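Long-range contact in CurD (Moorea producens 3L, PDB 5KP7), which probably acts as a hydroxymethylglutaryl-CoA synthase-type acyltransferase and binds 4'-phosphopantetheine: residues Q26-G38 with A196-I210. The protein carries 3 engineered substitutions. Numbering follows the deposited sequence.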
loop_
_atom_site.group_PDB
_atom_site.type_symbol
_atom_site.label_atom_id
_atom_site.label_comp_id
_atom_site.label_asym_id
_atom_site.label_seq_id
_atom_site.Cartn_x
_atom_site.Cartn_y
_atom_site.Cartn_z
ATOM N N GLN A 26 12.253 26.375 -6.122
ATOM C CA GLN A 26 11.936 25.609 -7.368
ATOM C C GLN A 26 10.639 24.818 -7.150
ATOM O O GLN A 26 10.433 24.216 -6.091
ATOM C CB GLN A 26 13.130 24.713 -7.755
ATOM C CG GLN A 26 12.891 23.620 -8.805
ATOM C CD GLN A 26 12.870 24.110 -10.247
ATOM O OE1 GLN A 26 13.841 24.706 -10.729
ATOM N NE2 GLN A 26 11.779 23.831 -10.955
ATOM N N GLN A 27 9.765 24.849 -8.151
ATOM C CA GLN A 27 8.509 24.117 -8.112
ATOM C C GLN A 27 8.717 22.702 -8.659
ATOM O O GLN A 27 9.346 22.522 -9.713
ATOM C CB GLN A 27 7.473 24.794 -9.002
ATOM C CG GLN A 27 6.911 26.077 -8.444
ATOM C CD GLN A 27 5.667 26.489 -9.201
ATOM O OE1 GLN A 27 5.648 27.526 -9.840
ATOM N NE2 GLN A 27 4.633 25.657 -9.153
ATOM N N VAL A 28 8.160 21.715 -7.969
ATOM C CA VAL A 28 8.289 20.332 -8.410
ATOM C C VAL A 28 7.159 19.519 -7.804
ATOM O O VAL A 28 6.665 19.830 -6.733
ATOM C CB VAL A 28 9.670 19.741 -8.017
ATOM C CG1 VAL A 28 9.856 19.684 -6.510
ATOM C CG2 VAL A 28 9.905 18.353 -8.629
ATOM N N GLY A 29 6.772 18.476 -8.515
ATOM C CA GLY A 29 5.866 17.471 -7.975
ATOM C C GLY A 29 5.115 16.717 -9.036
ATOM O O GLY A 29 5.630 16.514 -10.158
ATOM N N ILE A 30 3.894 16.312 -8.694
ATOM C CA ILE A 30 3.125 15.439 -9.552
ATOM C C ILE A 30 2.301 16.302 -10.485
ATOM O O ILE A 30 1.411 17.018 -10.028
ATOM C CB ILE A 30 2.212 14.481 -8.735
ATOM C CG1 ILE A 30 3.074 13.596 -7.818
ATOM C CG2 ILE A 30 1.397 13.618 -9.673
ATOM C CD1 ILE A 30 2.283 12.812 -6.776
ATOM N N GLU A 31 2.619 16.224 -11.782
ATOM C CA GLU A 31 1.876 16.907 -12.854
ATOM C C GLU A 31 0.601 16.174 -13.231
ATOM O O GLU A 31 -0.406 16.793 -13.554
ATOM C CB GLU A 31 2.791 17.053 -14.100
ATOM C CG GLU A 31 2.104 17.600 -15.333
ATOM C CD GLU A 31 3.000 17.841 -16.532
ATOM O OE1 GLU A 31 4.208 18.127 -16.359
ATOM O OE2 GLU A 31 2.462 17.778 -17.670
ATOM N N ALA A 32 0.638 14.848 -13.186
ATOM C CA ALA A 32 -0.520 14.024 -13.516
ATOM C C ALA A 32 -0.442 12.701 -12.787
ATOM O O ALA A 32 0.652 12.207 -12.504
ATOM C CB ALA A 32 -0.600 13.807 -15.023
ATOM N N LEU A 33 -1.614 12.171 -12.424
ATOM C CA LEU A 33 -1.690 10.917 -11.681
ATOM C C LEU A 33 -2.836 10.111 -12.273
ATOM O O LEU A 33 -3.961 10.626 -12.418
ATOM C CB LEU A 33 -1.977 11.207 -10.190
ATOM C CG LEU A 33 -2.033 10.028 -9.190
ATOM C CD1 LEU A 33 -1.850 10.531 -7.776
ATOM C CD2 LEU A 33 -3.326 9.246 -9.254
ATOM N N SER A 34 -2.583 8.840 -12.536
ATOM C CA SER A 34 -3.605 7.965 -13.082
ATOM C C SER A 34 -3.498 6.594 -12.422
ATOM O O SER A 34 -2.413 6.197 -11.967
ATOM C CB SER A 34 -3.477 7.919 -14.599
ATOM O OG SER A 34 -4.385 6.996 -15.153
ATOM N N VAL A 35 -4.635 5.908 -12.320
ATOM C CA VAL A 35 -4.743 4.655 -11.545
ATOM C C VAL A 35 -5.300 3.549 -12.442
ATOM O O VAL A 35 -6.179 3.826 -13.265
ATOM C CB VAL A 35 -5.738 4.867 -10.379
ATOM C CG1 VAL A 35 -6.096 3.551 -9.681
ATOM C CG2 VAL A 35 -5.191 5.891 -9.405
ATOM N N TYR A 36 -4.838 2.312 -12.259
ATOM C CA TYR A 36 -5.523 1.138 -12.782
ATOM C C TYR A 36 -5.754 0.191 -11.624
ATOM O O TYR A 36 -4.789 -0.322 -11.058
ATOM C CB TYR A 36 -4.743 0.472 -13.901
ATOM C CG TYR A 36 -5.398 -0.786 -14.439
ATOM C CD1 TYR A 36 -6.670 -0.752 -15.015
ATOM C CD2 TYR A 36 -4.770 -2.015 -14.364
ATOM C CE1 TYR A 36 -7.275 -1.900 -15.505
ATOM C CE2 TYR A 36 -5.374 -3.168 -14.862
ATOM C CZ TYR A 36 -6.637 -3.106 -15.428
ATOM O OH TYR A 36 -7.270 -4.224 -15.959
ATOM N N GLY A 37 -7.027 -0.018 -11.288
ATOM C CA GLY A 37 -7.415 -0.853 -10.150
ATOM C C GLY A 37 -7.904 -2.234 -10.528
ATOM O O GLY A 37 -8.671 -2.857 -9.774
ATOM N N GLY A 38 -7.479 -2.693 -11.695
ATOM C CA GLY A 38 -7.754 -4.042 -12.187
ATOM C C GLY A 38 -9.041 -4.140 -12.962
ATOM O O GLY A 38 -9.808 -3.167 -13.068
ATOM N N ALA A 196 -1.969 -0.518 -10.048
ATOM C CA ALA A 196 -0.855 0.337 -10.428
ATOM C C ALA A 196 -1.263 1.790 -10.416
ATOM O O ALA A 196 -2.421 2.142 -10.683
ATOM C CB ALA A 196 -0.350 -0.045 -11.806
ATOM N N VAL A 197 -0.325 2.636 -10.044
ATOM C CA VAL A 197 -0.509 4.072 -10.055
ATOM C C VAL A 197 0.659 4.705 -10.779
ATOM O O VAL A 197 1.832 4.465 -10.436
ATOM C CB VAL A 197 -0.704 4.701 -8.634
ATOM C CG1 VAL A 197 -0.943 6.207 -8.759
ATOM C CG2 VAL A 197 -1.848 4.038 -7.891
ATOM N N ALA A 198 0.335 5.530 -11.776
ATOM C CA ALA A 198 1.338 6.244 -12.572
ATOM C C ALA A 198 1.381 7.703 -12.226
ATOM O O ALA A 198 0.321 8.352 -12.113
ATOM C CB ALA A 198 1.032 6.092 -14.050
ATOM N N LEU A 199 2.600 8.214 -12.048
ATOM C CA LEU A 199 2.848 9.628 -11.743
ATOM C C LEU A 199 3.721 10.252 -12.810
ATOM O O LEU A 199 4.802 9.713 -13.131
ATOM C CB LEU A 199 3.586 9.801 -10.408
ATOM C CG LEU A 199 3.014 9.111 -9.177
ATOM C CD1 LEU A 199 3.851 9.420 -7.942
ATOM C CD2 LEU A 199 1.579 9.485 -8.963
ATOM N N LEU A 200 3.297 11.391 -13.352
ATOM C CA LEU A 200 4.164 12.206 -14.182
ATOM C C LEU A 200 4.726 13.277 -13.291
ATOM O O LEU A 200 3.970 13.980 -12.653
ATOM C CB LEU A 200 3.376 12.799 -15.347
ATOM C CG LEU A 200 4.124 13.621 -16.405
ATOM C CD1 LEU A 200 5.133 12.745 -17.118
ATOM C CD2 LEU A 200 3.186 14.311 -17.368
ATOM N N VAL A 201 6.054 13.381 -13.230
ATOM C CA VAL A 201 6.728 14.298 -12.338
ATOM C C VAL A 201 7.462 15.375 -13.161
ATOM O O VAL A 201 8.169 15.055 -14.124
ATOM C CB VAL A 201 7.720 13.542 -11.421
ATOM C CG1 VAL A 201 8.509 14.499 -10.536
ATOM C CG2 VAL A 201 6.951 12.498 -10.611
ATOM N N SER A 202 7.316 16.641 -12.756
ATOM C CA SER A 202 7.857 17.753 -13.514
ATOM C C SER A 202 7.915 19.032 -12.667
ATOM O O SER A 202 7.567 19.017 -11.480
ATOM C CB SER A 202 6.962 18.019 -14.733
ATOM O OG SER A 202 5.794 18.742 -14.348
ATOM N N ASP A 203 8.353 20.112 -13.306
ATOM C CA ASP A 203 8.378 21.434 -12.700
ATOM C C ASP A 203 7.049 22.197 -12.824
ATOM O O ASP A 203 7.002 23.352 -12.467
ATOM C CB ASP A 203 9.547 22.260 -13.246
ATOM C CG ASP A 203 9.397 22.618 -14.715
ATOM O OD1 ASP A 203 8.427 22.190 -15.380
ATOM O OD2 ASP A 203 10.282 23.348 -15.215
ATOM N N THR A 204 6.002 21.569 -13.363
ATOM C CA THR A 204 4.637 22.129 -13.300
ATOM C C THR A 204 3.696 21.122 -12.614
ATOM O O THR A 204 2.947 20.402 -13.275
ATOM C CB THR A 204 4.113 22.522 -14.694
ATOM O OG1 THR A 204 4.120 21.374 -15.549
ATOM C CG2 THR A 204 4.984 23.622 -15.294
ATOM N N PRO A 205 3.740 21.072 -11.280
ATOM C CA PRO A 205 3.000 20.043 -10.518
ATOM C C PRO A 205 1.531 20.376 -10.368
ATOM O O PRO A 205 1.106 20.835 -9.311
ATOM C CB PRO A 205 3.711 20.059 -9.161
ATOM C CG PRO A 205 4.196 21.438 -9.022
ATOM C CD PRO A 205 4.642 21.834 -10.399
ATOM N N HIS A 206 0.766 20.139 -11.424
ATOM C CA HIS A 206 -0.653 20.472 -11.440
ATOM C C HIS A 206 -1.485 19.765 -10.382
ATOM O O HIS A 206 -2.523 20.307 -9.998
ATOM C CB HIS A 206 -1.293 20.173 -12.793
ATOM C CG HIS A 206 -0.637 20.875 -13.945
ATOM N ND1 HIS A 206 -0.250 22.197 -13.891
ATOM C CD2 HIS A 206 -0.332 20.448 -15.189
ATOM C CE1 HIS A 206 0.296 22.544 -15.042
ATOM N NE2 HIS A 206 0.265 21.499 -15.845
ATOM N N ILE A 207 -1.070 18.575 -9.953
ATOM C CA ILE A 207 -1.831 17.783 -8.965
ATOM C C ILE A 207 -1.292 17.915 -7.536
ATOM O O ILE A 207 -2.071 18.181 -6.608
ATOM C CB ILE A 207 -1.877 16.294 -9.341
ATOM C CG1 ILE A 207 -2.462 16.076 -10.743
ATOM C CG2 ILE A 207 -2.638 15.470 -8.297
ATOM C CD1 ILE A 207 -3.853 16.610 -10.941
ATOM N N PHE A 208 0.021 17.734 -7.347
ATOM C CA PHE A 208 0.607 17.671 -6.003
ATOM C C PHE A 208 1.918 18.403 -5.989
ATOM O O PHE A 208 2.898 17.931 -6.571
ATOM C CB PHE A 208 0.788 16.199 -5.574
ATOM C CG PHE A 208 1.120 15.970 -4.104
ATOM C CD1 PHE A 208 0.254 16.382 -3.087
ATOM C CD2 PHE A 208 2.274 15.266 -3.726
ATOM C CE1 PHE A 208 0.527 16.096 -1.747
ATOM C CE2 PHE A 208 2.546 14.985 -2.385
ATOM C CZ PHE A 208 1.661 15.403 -1.395
ATOM N N GLN A 209 1.936 19.552 -5.310
ATOM C CA GLN A 209 3.105 20.402 -5.208
ATOM C C GLN A 209 3.930 19.941 -3.986
ATOM O O GLN A 209 3.478 20.106 -2.868
ATOM C CB GLN A 209 2.626 21.868 -5.090
ATOM C CG GLN A 209 1.809 22.374 -6.305
ATOM C CD GLN A 209 0.265 22.331 -6.193
ATOM O OE1 GLN A 209 -0.319 22.620 -5.138
ATOM N NE2 GLN A 209 -0.409 22.053 -7.343
ATOM N N ILE A 210 5.112 19.374 -4.217
ATOM C CA ILE A 210 5.965 18.847 -3.155
ATOM C C ILE A 210 6.552 19.944 -2.256
ATOM O O ILE A 210 6.963 20.994 -2.737
ATOM C CB ILE A 210 7.103 17.958 -3.774
ATOM C CG1 ILE A 210 6.529 16.619 -4.258
ATOM C CG2 ILE A 210 8.270 17.734 -2.822
ATOM C CD1 ILE A 210 6.184 15.610 -3.174
HETATM O O HOH W 1 11.749 25.140 -13.545
HETATM O O HOH W 2 7.459 22.509 -5.091
#
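Within the mixed sheet of this thiolase-like fold, strand 29-36 pairs on one flank with strand 196-202, through Tyr-36/Ala-196, Ser-34/Ala-198, Ala-32/Leu-200 and Gly-29/Ser-202 as hydrogen-bonded pairs, and on the other with strand 208-210. Both neighbours are antiparallel; the axes of 32-36 and 196-202 run at 166°. Two classic beta bulges break the regular pairing. Glu-31 and Ala-32 both face Leu-200, whose O takes Glu-31 N at 2.8 Å and Ala-32 N only weakly. Across the other flank, Ile-207 N and Phe-208 N share Ile-30 O. Gly-29 runs so close to the returning chain that its CA lies 3.3 Å from Phe-208 O, and a side chain would collide there. On the face of Val-197, Leu-199 and Val-201, Leu-33 lies alongside Leu-199, CG to CD2 3.7 Å. Ile-30 CD1 bridges Leu-199 CD1 and the CB of Phe-208. Glu-31 leaves the bulge with CG anti to its own backbone N (chi1 173°) and the chain extended, running between Leu-200 CD2 and His-206 CD2. Its OE1 accepts from Ser-202 OG at 2.6 Å through the anti lone pair and also meets Lys-161 of strand 161-168 in a salt bridge. Ser-202 OG in turn accepts from Thr-204 N at 3.0 Å, an ST turn that starts the bend toward strand 208-210. A glutamine in place of Glu-31 would probably leave Lys-161 without its counter-charge and weaken the grip on the Ser-202 hydroxyl. At the open end, Gln-26 NE2 donates to Gln-27 O at 3.0 Å and to a water that donates to Asp-203 OD2 at 2.9 Å, the amide and carboxylate planes only 8° apart.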